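Local coordinates for multidrug resistance protein (Vibrio cholerae, PDB 1YC9) that probably forms the outer-membrane channel of a drug efflux pump, as in the outer membrane factor family, and could contribute to resistance to puromycin and acriflavine, at residues K173-L178 with Q194-A199; T145-A150 with N218-L223; A125-A130 with A265-E270; G254-R259 with V350-E355. The protein carries 1 engineered substitution. All coordinates share one frame; numbering follows the deposited sequence.

All four contacts lie in the long helical part of the chain, away from the four-stranded sheet. Contacts 1 and 2 pair the same two antiparallel helices, 117-183 and 189-223, with centres about 38 Å apart; contact 1, near the hairpin turn, is nested inside the loop closed by contact 2. Contact 3 returns to helix 117-183 but joins it to helix 260-281, about 67 Å from contact 1 between centres. Contact 4 ties the loop before helix 260-281 to helix 326-391, and its segments alternate along the chain with those of contact 3, about 19 Å away between centres. Together they tie helices from both halves of the chain into the elongated helical conduit expected of this trimeric channel family.

Contact 1 of 4, residues K173-L178 with Q194-A199; sequences KTVELL and QAKAVA
Val175 lays both of its methyl groups over the turn Ala195-Lys196 of the facing helix. CG2 presses on the backbone, 3.4 Å from Ala195 O, and continues to the methyl of Ala195 and, more distantly, to that of Ala199, where CG2 and Ala199 CB are 4.3 Å apart. CG1, set anti to the backbone N (chi1 161°), turns instead to Lys196. That lysine runs roughly perpendicular to the valine: its CG touches both methyls, and a bend at the last torsion leaves NZ 3.8 Å from Val175 CG1, while the ammonium group itself is salt-bridged to Glu179, one turn beyond Val175. One turn along, Leu178 CD2 meets Ala195 CB at 3.9 Å, so the Ala195 methyl lies between Val175 and Leu178, its small size consistent with the close spacing of the helices. The axes of the two short segments are 9.0 Å apart and run antiparallel at 164°, as in a coiled-coil hairpin closed by a short turn. Around this pair, Tyr398 of helix 398-433 packs on Thr174, Leu178 and Ala195, Tyr391 of helix 326-391 also reaches Leu178, and Gln379 of the second subunit lies against Lys196.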
loop_
_atom_site.group_PDB
_atom_site.type_symbol
_atom_site.label_atom_id
_atom_site.label_comp_id
_atom_site.label_asym_id
_atom_site.label_seq_id
_atom_site.Cartn_x
_atom_site.Cartn_y
_atom_site.Cartn_z
ATOM N N LYS A 173 48.049 12.958 5.548
ATOM C CA LYS A 173 49.443 13.138 5.083
ATOM C C LYS A 173 49.654 14.556 4.535
ATOM O O LYS A 173 50.728 15.128 4.682
ATOM C CB LYS A 173 49.844 12.080 4.025
ATOM C CG LYS A 173 50.375 10.758 4.588
ATOM C CD LYS A 173 51.808 10.947 5.092
ATOM C CE LYS A 173 52.505 9.638 5.531
ATOM N NZ LYS A 173 53.901 9.989 5.956
ATOM N N THR A 174 48.623 15.143 3.962
ATOM C CA THR A 174 48.693 16.486 3.437
ATOM C C THR A 174 48.716 17.538 4.554
ATOM O O THR A 174 49.442 18.541 4.465
ATOM C CB THR A 174 47.513 16.736 2.531
ATOM O OG1 THR A 174 47.540 15.793 1.452
ATOM C CG2 THR A 174 47.600 18.081 1.847
ATOM N N VAL A 175 47.882 17.339 5.570
ATOM C CA VAL A 175 47.912 18.204 6.750
ATOM C C VAL A 175 49.335 18.247 7.298
ATOM O O VAL A 175 49.861 19.321 7.537
ATOM C CB VAL A 175 46.956 17.711 7.838
ATOM C CG1 VAL A 175 47.314 18.312 9.233
ATOM C CG2 VAL A 175 45.522 18.033 7.440
ATOM N N GLU A 176 49.919 17.078 7.510
ATOM C CA GLU A 176 51.179 17.000 8.215
ATOM C C GLU A 176 52.373 17.499 7.405
ATOM O O GLU A 176 53.331 18.027 7.983
ATOM C CB GLU A 176 51.381 15.607 8.805
ATOM C CG GLU A 176 52.063 14.579 7.969
ATOM C CD GLU A 176 52.135 13.263 8.728
ATOM O OE1 GLU A 176 53.250 12.897 9.184
ATOM O OE2 GLU A 176 51.061 12.617 8.890
ATOM N N LEU A 177 52.283 17.404 6.079
ATOM C CA LEU A 177 53.219 18.103 5.207
ATOM C C LEU A 177 53.051 19.614 5.322
ATOM O O LEU A 177 54.041 20.344 5.445
ATOM C CB LEU A 177 53.055 17.685 3.746
ATOM C CG LEU A 177 54.007 18.422 2.783
ATOM C CD1 LEU A 177 55.452 18.084 3.051
ATOM C CD2 LEU A 177 53.640 18.115 1.342
ATOM N N LEU A 178 51.810 20.096 5.247
ATOM C CA LEU A 178 51.547 21.530 5.254
ATOM C C LEU A 178 51.904 22.139 6.600
ATOM O O LEU A 178 52.295 23.280 6.655
ATOM C CB LEU A 178 50.088 21.856 4.932
ATOM C CG LEU A 178 49.752 22.183 3.473
ATOM C CD1 LEU A 178 50.182 21.049 2.538
ATOM C CD2 LEU A 178 48.264 22.477 3.325
ATOM N N GLN A 194 42.593 24.924 6.120
ATOM C CA GLN A 194 41.755 24.381 5.059
ATOM C C GLN A 194 41.959 22.895 4.956
ATOM O O GLN A 194 40.970 22.144 4.867
ATOM C CB GLN A 194 42.054 25.068 3.742
ATOM C CG GLN A 194 40.980 24.845 2.672
ATOM C CD GLN A 194 39.690 25.524 3.002
ATOM O OE1 GLN A 194 39.553 26.694 2.769
ATOM N NE2 GLN A 194 38.738 24.780 3.571
ATOM N N ALA A 195 43.205 22.466 5.040
ATOM C CA ALA A 195 43.561 21.070 4.916
ATOM C C ALA A 195 43.034 20.268 6.066
ATOM O O ALA A 195 42.624 19.101 5.904
ATOM C CB ALA A 195 45.052 20.897 4.780
ATOM N N LYS A 196 43.063 20.870 7.256
ATOM C CA LYS A 196 42.496 20.225 8.420
ATOM C C LYS A 196 40.958 20.134 8.304
ATOM O O LYS A 196 40.390 19.139 8.707
ATOM C CB LYS A 196 42.924 20.958 9.685
ATOM C CG LYS A 196 44.387 20.793 9.965
ATOM C CD LYS A 196 44.820 21.693 11.159
ATOM C CE LYS A 196 46.203 21.306 11.634
ATOM N NZ LYS A 196 46.150 20.073 12.445
ATOM N N ALA A 197 40.337 21.132 7.696
ATOM C CA ALA A 197 38.896 21.154 7.497
ATOM C C ALA A 197 38.522 20.031 6.498
ATOM O O ALA A 197 37.611 19.206 6.780
ATOM C CB ALA A 197 38.458 22.468 6.988
ATOM N N VAL A 198 39.300 19.939 5.426
ATOM C CA VAL A 198 39.136 18.858 4.443
ATOM C C VAL A 198 39.246 17.490 5.119
ATOM O O VAL A 198 38.358 16.630 4.926
ATOM C CB VAL A 198 40.139 18.992 3.256
ATOM C CG1 VAL A 198 40.150 17.716 2.366
ATOM C CG2 VAL A 198 39.791 20.174 2.407
ATOM N N ALA A 199 40.277 17.270 5.940
ATOM C CA ALA A 199 40.507 15.949 6.540
ATOM C C ALA A 199 39.370 15.572 7.513
ATOM O O ALA A 199 38.982 14.409 7.589
ATOM C CB ALA A 199 41.803 15.893 7.295
#

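Contact 2 of 4, residues T145-A150 with N218-L223; sequences TSIANA and NALAAL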
loop_
_atom_site.group_PDB
_atom_site.type_symbol
_atom_site.label_atom_id
_atom_site.label_comp_id
_atom_site.label_asym_id
_atom_site.label_seq_id
_atom_site.Cartn_x
_atom_site.Cartn_y
_atom_site.Cartn_z
ATOM N N THR A 145 15.808 -11.959 -3.916
ATOM C CA THR A 145 16.257 -10.741 -4.543
ATOM C C THR A 145 16.326 -9.602 -3.515
ATOM O O THR A 145 17.183 -8.741 -3.661
ATOM C CB THR A 145 15.441 -10.303 -5.745
ATOM O OG1 THR A 145 14.072 -10.049 -5.376
ATOM C CG2 THR A 145 15.404 -11.366 -6.786
ATOM N N SER A 146 15.433 -9.579 -2.518
ATOM C CA SER A 146 15.487 -8.503 -1.519
ATOM C C SER A 146 16.797 -8.597 -0.731
ATOM O O SER A 146 17.471 -7.607 -0.563
ATOM C CB SER A 146 14.252 -8.503 -0.617
ATOM O OG SER A 146 14.299 -9.615 0.233
ATOM N N ILE A 147 17.201 -9.819 -0.369
ATOM C CA ILE A 147 18.477 -10.085 0.242
ATOM C C ILE A 147 19.666 -9.749 -0.656
ATOM O O ILE A 147 20.570 -9.028 -0.252
ATOM C CB ILE A 147 18.556 -11.566 0.765
ATOM C CG1 ILE A 147 17.563 -11.808 1.880
ATOM C CG2 ILE A 147 19.976 -11.881 1.211
ATOM C CD1 ILE A 147 17.219 -13.248 2.061
ATOM N N ALA A 148 19.662 -10.202 -1.915
ATOM C CA ALA A 148 20.743 -9.893 -2.832
ATOM C C ALA A 148 20.912 -8.395 -3.072
ATOM O O ALA A 148 22.029 -7.903 -3.136
ATOM C CB ALA A 148 20.519 -10.602 -4.155
ATOM N N ASN A 149 19.803 -7.662 -3.225
ATOM C CA ASN A 149 19.841 -6.209 -3.405
ATOM C C ASN A 149 20.362 -5.470 -2.166
ATOM O O ASN A 149 21.182 -4.560 -2.322
ATOM C CB ASN A 149 18.519 -5.638 -3.886
ATOM C CG ASN A 149 18.286 -5.905 -5.375
ATOM O OD1 ASN A 149 19.066 -5.522 -6.218
ATOM N ND2 ASN A 149 17.218 -6.577 -5.669
ATOM N N ALA A 150 20.003 -5.963 -0.983
ATOM C CA ALA A 150 20.519 -5.407 0.259
ATOM C C ALA A 150 22.035 -5.688 0.365
ATOM O O ALA A 150 22.810 -4.815 0.758
ATOM C CB ALA A 150 19.740 -5.899 1.436
ATOM N N ASN A 218 22.204 -4.684 9.841
ATOM C CA ASN A 218 20.988 -4.824 10.587
ATOM C C ASN A 218 19.849 -5.224 9.619
ATOM O O ASN A 218 19.056 -6.106 9.953
ATOM C CB ASN A 218 20.613 -3.553 11.335
ATOM C CG ASN A 218 21.608 -3.178 12.448
ATOM O OD1 ASN A 218 22.510 -3.947 12.786
ATOM N ND2 ASN A 218 21.455 -1.999 12.971
ATOM N N ALA A 219 19.780 -4.592 8.452
ATOM C CA ALA A 219 18.672 -4.822 7.532
ATOM C C ALA A 219 18.742 -6.254 6.971
ATOM O O ALA A 219 17.706 -6.939 6.831
ATOM C CB ALA A 219 18.654 -3.799 6.412
ATOM N N LEU A 220 19.952 -6.663 6.631
ATOM C CA LEU A 220 20.213 -8.042 6.183
ATOM C C LEU A 220 19.809 -9.068 7.234
ATOM O O LEU A 220 19.137 -10.040 6.920
ATOM C CB LEU A 220 21.657 -8.237 5.772
ATOM C CG LEU A 220 22.084 -7.684 4.415
ATOM C CD1 LEU A 220 23.624 -7.493 4.246
ATOM C CD2 LEU A 220 21.543 -8.583 3.257
ATOM N N ALA A 221 20.142 -8.833 8.497
ATOM C CA ALA A 221 19.717 -9.706 9.560
ATOM C C ALA A 221 18.190 -9.839 9.578
ATOM O O ALA A 221 17.671 -10.953 9.662
ATOM C CB ALA A 221 20.207 -9.200 10.908
ATOM N N ALA A 222 17.481 -8.709 9.496
ATOM C CA ALA A 222 16.024 -8.714 9.499
ATOM C C ALA A 222 15.459 -9.442 8.257
ATOM O O ALA A 222 14.469 -10.215 8.358
ATOM C CB ALA A 222 15.477 -7.279 9.568
ATOM N N LEU A 223 16.105 -9.240 7.130
ATOM C CA LEU A 223 15.655 -9.837 5.856
ATOM C C LEU A 223 15.728 -11.346 5.887
ATOM O O LEU A 223 14.927 -11.982 5.183
ATOM C CB LEU A 223 16.406 -9.310 4.625
ATOM C CG LEU A 223 16.005 -7.896 4.226
ATOM C CD1 LEU A 223 17.007 -7.296 3.261
ATOM C CD2 LEU A 223 14.629 -7.847 3.576
#
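Apolar packing between two antiparallel helices joins Ile147 and Ala150 of helix 117-183 to Leu220 and Leu223 near the end of helix 189-223, far down the hairpin from its turn. The segment axes stand 9.9 Å apart at 168°. The methyl of Ala150 is held by one branch from each leucine: Leu223 CD1 lies 3.6 Å from Ala150 CB, and Leu220 CD2 lies 3.7 Å from the same CB. The CD2 branch of Leu220 also covers the backbone of the previous turn, 3.7 Å from Ile147 O, and grazes Ile147 CG2. Ile147 and Leu223 lie alongside one another, pointing opposite ways, with Ile147 CG1 3.9 Å from Leu223 CB. The isoleucine places that branch by turning CG1 anti to its own carbonyl carbon (chi1 -65°), which leaves CG2 for the leucine one turn back. At the margin, Leu223 CD2 meets Ser146 OG at 3.8 Å; this hydroxyl is already hydrogen-bonded to Ile143 O in its own helix. Leu38, Ile39 and Ala42 of helix 33-44 cover Ile147, whereas Ala222 packs against His354 of the second subunit. Small residues and leucines meshing along a long antiparallel helical hairpin fit the helical barrel of outer membrane factors, in which such hairpins of three subunits stand side by side.

Contact 3 of 4, residues A125-A130 with A265-E270; sequences ATSELA and ARWRAE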
loop_
_atom_site.group_PDB
_atom_site.type_symbol
_atom_site.label_atom_id
_atom_site.label_comp_id
_atom_site.label_asym_id
_atom_site.label_seq_id
_atom_site.Cartn_x
_atom_site.Cartn_y
_atom_site.Cartn_z
ATOM N N ALA A 125 -11.745 -22.325 -8.654
ATOM C CA ALA A 125 -10.975 -22.516 -7.431
ATOM C C ALA A 125 -9.571 -23.145 -7.700
ATOM O O ALA A 125 -8.582 -22.802 -7.039
ATOM C CB ALA A 125 -11.753 -23.400 -6.479
ATOM N N THR A 126 -9.505 -24.052 -8.637
ATOM C CA THR A 126 -8.243 -24.671 -8.981
ATOM C C THR A 126 -7.344 -23.708 -9.764
ATOM O O THR A 126 -6.124 -23.800 -9.690
ATOM C CB THR A 126 -8.442 -25.951 -9.786
ATOM O OG1 THR A 126 -9.159 -25.677 -10.987
ATOM C CG2 THR A 126 -9.304 -26.911 -9.042
ATOM N N SER A 127 -7.970 -22.780 -10.525
ATOM C CA SER A 127 -7.246 -21.740 -11.209
ATOM C C SER A 127 -6.668 -20.789 -10.192
ATOM O O SER A 127 -5.545 -20.334 -10.363
ATOM C CB SER A 127 -8.156 -21.006 -12.207
ATOM O OG SER A 127 -8.582 -21.896 -13.192
ATOM N N GLU A 128 -7.414 -20.488 -9.132
ATOM C CA GLU A 128 -6.881 -19.688 -8.040
ATOM C C GLU A 128 -5.746 -20.377 -7.347
ATOM O O GLU A 128 -4.757 -19.764 -6.945
ATOM C CB GLU A 128 -7.948 -19.328 -6.983
ATOM C CG GLU A 128 -8.942 -18.330 -7.576
ATOM C CD GLU A 128 -8.409 -16.899 -7.746
ATOM O OE1 GLU A 128 -7.217 -16.603 -7.354
ATOM O OE2 GLU A 128 -9.217 -16.061 -8.292
ATOM N N LEU A 129 -5.873 -21.675 -7.223
ATOM C CA LEU A 129 -4.760 -22.410 -6.612
ATOM C C LEU A 129 -3.517 -22.336 -7.500
ATOM O O LEU A 129 -2.405 -22.174 -7.025
ATOM C CB LEU A 129 -5.176 -23.851 -6.341
ATOM C CG LEU A 129 -4.056 -24.772 -5.831
ATOM C CD1 LEU A 129 -3.459 -24.210 -4.550
ATOM C CD2 LEU A 129 -4.586 -26.184 -5.607
ATOM N N ALA A 130 -3.688 -22.487 -8.796
ATOM C CA ALA A 130 -2.549 -22.366 -9.705
ATOM C C ALA A 130 -1.923 -20.991 -9.630
ATOM O O ALA A 130 -0.703 -20.833 -9.703
ATOM C CB ALA A 130 -2.934 -22.718 -11.185
ATOM N N ALA A 265 -1.578 -13.942 -12.882
ATOM C CA ALA A 265 -2.637 -13.105 -13.443
ATOM C C ALA A 265 -3.376 -13.809 -14.555
ATOM O O ALA A 265 -4.594 -13.637 -14.686
ATOM C CB ALA A 265 -2.081 -11.759 -13.929
ATOM N N ARG A 266 -2.664 -14.604 -15.347
ATOM C CA ARG A 266 -3.306 -15.473 -16.328
ATOM C C ARG A 266 -4.389 -16.338 -15.685
ATOM O O ARG A 266 -5.542 -16.327 -16.113
ATOM C CB ARG A 266 -2.268 -16.359 -17.020
ATOM C CG ARG A 266 -2.853 -17.316 -18.045
ATOM C CD ARG A 266 -2.054 -17.407 -19.336
ATOM N N TRP A 267 -4.004 -17.085 -14.655
ATOM C CA TRP A 267 -4.885 -18.023 -14.015
ATOM C C TRP A 267 -6.071 -17.279 -13.339
ATOM O O TRP A 267 -7.159 -17.817 -13.261
ATOM C CB TRP A 267 -4.128 -18.839 -12.957
ATOM C CG TRP A 267 -3.376 -19.934 -13.533
ATOM C CD1 TRP A 267 -2.021 -20.080 -13.559
ATOM C CD2 TRP A 267 -3.920 -21.065 -14.217
ATOM N NE1 TRP A 267 -1.683 -21.244 -14.213
ATOM C CE2 TRP A 267 -2.829 -21.873 -14.627
ATOM C CE3 TRP A 267 -5.216 -21.494 -14.497
ATOM C CZ2 TRP A 267 -3.008 -23.103 -15.276
ATOM C CZ3 TRP A 267 -5.399 -22.731 -15.153
ATOM C CH2 TRP A 267 -4.292 -23.498 -15.552
ATOM N N ARG A 268 -5.843 -16.077 -12.854
ATOM C CA ARG A 268 -6.897 -15.342 -12.169
ATOM C C ARG A 268 -7.913 -14.850 -13.171
ATOM O O ARG A 268 -9.139 -14.853 -12.874
ATOM C CB ARG A 268 -6.348 -14.222 -11.342
ATOM C CG ARG A 268 -5.702 -14.716 -10.082
ATOM C CD ARG A 268 -5.787 -13.787 -8.958
ATOM N NE ARG A 268 -5.358 -14.549 -7.795
ATOM C CZ ARG A 268 -4.156 -14.503 -7.283
ATOM N NH1 ARG A 268 -3.873 -15.273 -6.218
ATOM N NH2 ARG A 268 -3.221 -13.706 -7.825
ATOM N N ALA A 269 -7.444 -14.518 -14.361
ATOM C CA ALA A 269 -8.347 -14.183 -15.470
ATOM C C ALA A 269 -9.183 -15.411 -15.925
ATOM O O ALA A 269 -10.386 -15.335 -16.128
ATOM C CB ALA A 269 -7.606 -13.546 -16.614
ATOM N N GLU A 270 -8.551 -16.601 -15.977
ATOM C CA GLU A 270 -9.309 -17.839 -16.140
ATOM C C GLU A 270 -10.392 -18.085 -15.075
ATOM O O GLU A 270 -11.496 -18.457 -15.414
ATOM C CB GLU A 270 -8.368 -19.057 -16.195
ATOM C CG GLU A 270 -9.115 -20.332 -16.595
ATOM C CD GLU A 270 -9.919 -20.154 -17.866
ATOM O OE1 GLU A 270 -9.271 -19.769 -18.857
ATOM O OE2 GLU A 270 -11.180 -20.352 -17.856
HETATM O O HOH W 1 -9.808 -14.257 -10.310
#
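Glu128 and Arg268 form a salt bridge across two antiparallel helices of the helical barrel, whose segment axes are 7.9 Å apart. Glu128 OE1 accepts from Arg268 NE at 2.8 Å through its syn lone pair, in a moderately bent bond (N-H...O 153°); the two side chains meet nearly at right angles. A bend at chi2 (-74°) folds the glutamate carboxylate toward the arginine. Two residues along from Glu128, the methyl of Ala130 sits squarely over the five-membered ring of Trp267, on one face of the indole and toward its rim, CB 3.4 Å from that ring's centroid in a CH-pi contact. Ser127 meets the same tryptophan at two points: its carbonyl O is 3.3 Å from Trp267 CB, and its OG, hydrogen-bonded to Val123 O, is 3.6 Å from Trp267 CE3 on the six-membered ring. Beyond this shell, Arg268 NH2 makes a salt bridge to Glu135, so the guanidinium is held between two carboxylates of helix 117-183, which probably fixes its rotation. Arg337 of helix 326-391 packs on Arg268, and Ala131 on Trp267. The second oxygen of Glu128 is tied through a water that donates to Glu128 OE2 at 2.8 Å and to the backbone Arg268 O at 2.7 Å.

Contact 4 of 4, residues G254-R259 with V350-E355; sequences GLLGHR and VQALHE. Unlike the reference sequence in segment 350-355: His354 (reference Tyr).
The guanidinium of Arg259 carries the methyl of Ala352 over the centre of one face, CB 3.5 Å from CZ, and meets the carboxylate of Glu355 at its edge. Both terminal nitrogens converge on one oxygen: Arg259 NH1 lies 2.9 Å from Glu355 OE1 (N-H...O 150°), and Arg259 NH2 lies 3.1 Å from the same OE1 along a more bent path. The two donors come from one face of the carboxylate, whose plane is turned 30° from that of the guanidinium. Bends at chi2 and chi3 fold the arginine chain so that this flat end lies across Ala352. The other oxygen, Glu355 OE2, accepts from Gln351 NE2 at 3.0 Å, and Gln351 OE1 in turn takes a bond from ND1 of His354, a residue that differs from the reference sequence. This chain of bonds along the helix surface should help fix the glutamate's rotation. Beside it, Leu256 CD1 touches Leu353 CD2 at 3.8 Å, one leucine lying crosswise to the other, while Leu256 CD2 reaches the Ala352 methyl. A type I beta turn from Leu256 to Arg259 leads into helix 260-281, with Arg259 at the N-cap. Asp261 salt-bridges Arg259 NH2, Ala432 O of helix 398-433 accepts from NH1, Ile262 of helix 260-281 packs on Leu256 and Ala352, and Pro228 of the third subunit lies against Leu353 of helix 326-391.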
loop_
_atom_site.group_PDB
_atom_site.type_symbol
_atom_site.label_atom_id
_atom_site.label_comp_id
_atom_site.label_asym_id
_atom_site.label_seq_id
_atom_site.Cartn_x
_atom_site.Cartn_y
_atom_site.Cartn_z
ATOM N N GLY A 254 9.093 -13.118 -25.828
ATOM C CA GLY A 254 9.332 -14.538 -25.606
ATOM C C GLY A 254 10.036 -14.777 -24.282
ATOM O O GLY A 254 9.996 -15.878 -23.708
ATOM N N LEU A 255 10.604 -13.712 -23.734
ATOM C CA LEU A 255 11.375 -13.836 -22.512
ATOM C C LEU A 255 10.588 -13.720 -21.203
ATOM O O LEU A 255 11.162 -13.479 -20.160
ATOM C CB LEU A 255 12.614 -12.952 -22.535
ATOM C CG LEU A 255 12.524 -11.442 -22.684
ATOM C CD1 LEU A 255 13.875 -10.898 -23.088
ATOM C CD2 LEU A 255 11.460 -10.997 -23.653
ATOM N N LEU A 256 9.279 -13.932 -21.269
ATOM C CA LEU A 256 8.391 -13.692 -20.114
ATOM C C LEU A 256 7.826 -14.919 -19.408
ATOM O O LEU A 256 7.014 -14.771 -18.485
ATOM C CB LEU A 256 7.206 -12.825 -20.539
ATOM C CG LEU A 256 7.568 -11.512 -21.219
ATOM C CD1 LEU A 256 6.339 -10.930 -21.922
ATOM C CD2 LEU A 256 8.170 -10.527 -20.229
ATOM N N GLY A 257 8.262 -16.121 -19.797
ATOM C CA GLY A 257 7.645 -17.345 -19.301
ATOM C C GLY A 257 8.053 -17.797 -17.924
ATOM O O GLY A 257 7.445 -18.687 -17.339
ATOM N N HIS A 258 9.110 -17.226 -17.381
ATOM C CA HIS A 258 9.419 -17.520 -15.987
ATOM C C HIS A 258 8.803 -16.434 -15.063
ATOM O O HIS A 258 9.102 -16.410 -13.868
ATOM C CB HIS A 258 10.934 -17.688 -15.768
ATOM N N ARG A 259 7.946 -15.552 -15.591
ATOM C CA ARG A 259 7.353 -14.530 -14.723
ATOM C C ARG A 259 6.144 -15.155 -14.040
ATOM O O ARG A 259 5.078 -15.344 -14.671
ATOM C CB ARG A 259 6.909 -13.295 -15.487
ATOM C CG ARG A 259 8.020 -12.532 -16.174
ATOM C CD ARG A 259 8.655 -11.504 -15.337
ATOM N NE ARG A 259 7.753 -10.554 -14.650
ATOM C CZ ARG A 259 8.089 -9.303 -14.342
ATOM N NH1 ARG A 259 9.230 -8.805 -14.786
ATOM N NH2 ARG A 259 7.248 -8.522 -13.699
ATOM N N VAL A 350 2.555 -5.504 -19.529
ATOM C CA VAL A 350 3.149 -4.212 -19.841
ATOM C C VAL A 350 4.257 -3.885 -18.846
ATOM O O VAL A 350 5.366 -3.492 -19.240
ATOM C CB VAL A 350 2.053 -3.087 -19.884
ATOM C CG1 VAL A 350 2.724 -1.722 -19.869
ATOM C CG2 VAL A 350 1.123 -3.282 -21.089
ATOM N N GLN A 351 3.981 -4.055 -17.569
ATOM C CA GLN A 351 4.946 -3.787 -16.547
ATOM C C GLN A 351 6.175 -4.702 -16.644
ATOM O O GLN A 351 7.285 -4.233 -16.374
ATOM C CB GLN A 351 4.348 -3.939 -15.169
ATOM C CG GLN A 351 5.255 -3.392 -14.030
ATOM C CD GLN A 351 6.043 -2.034 -14.298
ATOM O OE1 GLN A 351 5.628 -1.073 -15.105
ATOM N NE2 GLN A 351 7.196 -1.940 -13.587
ATOM N N ALA A 352 5.982 -5.959 -17.031
ATOM C CA ALA A 352 7.106 -6.890 -17.147
ATOM C C ALA A 352 7.996 -6.490 -18.324
ATOM O O ALA A 352 9.214 -6.502 -18.210
ATOM C CB ALA A 352 6.608 -8.283 -17.336
ATOM N N LEU A 353 7.378 -6.099 -19.431
ATOM C CA LEU A 353 8.109 -5.635 -20.584
ATOM C C LEU A 353 8.882 -4.329 -20.262
ATOM O O LEU A 353 9.976 -4.117 -20.770
ATOM C CB LEU A 353 7.185 -5.434 -21.793
ATOM C CG LEU A 353 6.585 -6.699 -22.455
ATOM C CD1 LEU A 353 5.550 -6.352 -23.494
ATOM C CD2 LEU A 353 7.655 -7.592 -23.085
ATOM N N HIS A 354 8.310 -3.470 -19.413
ATOM C CA HIS A 354 8.923 -2.203 -19.025
ATOM C C HIS A 354 10.179 -2.552 -18.208
ATOM O O HIS A 354 11.240 -1.948 -18.391
ATOM C CB HIS A 354 7.909 -1.434 -18.190
ATOM C CG HIS A 354 8.396 -0.176 -17.540
ATOM N ND1 HIS A 354 7.741 0.376 -16.456
ATOM C CD2 HIS A 354 9.416 0.674 -17.831
ATOM C CE1 HIS A 354 8.335 1.508 -16.111
ATOM N NE2 HIS A 354 9.359 1.703 -16.922
ATOM N N GLU A 355 10.022 -3.489 -17.289
ATOM C CA GLU A 355 11.104 -3.861 -16.385
ATOM C C GLU A 355 12.287 -4.439 -17.158
ATOM O O GLU A 355 13.457 -4.022 -16.954
ATOM C CB GLU A 355 10.631 -4.838 -15.344
ATOM C CG GLU A 355 9.881 -4.154 -14.213
ATOM C CD GLU A 355 9.101 -5.120 -13.330
ATOM O OE1 GLU A 355 9.404 -6.335 -13.339
ATOM O OE2 GLU A 355 8.215 -4.622 -12.587
#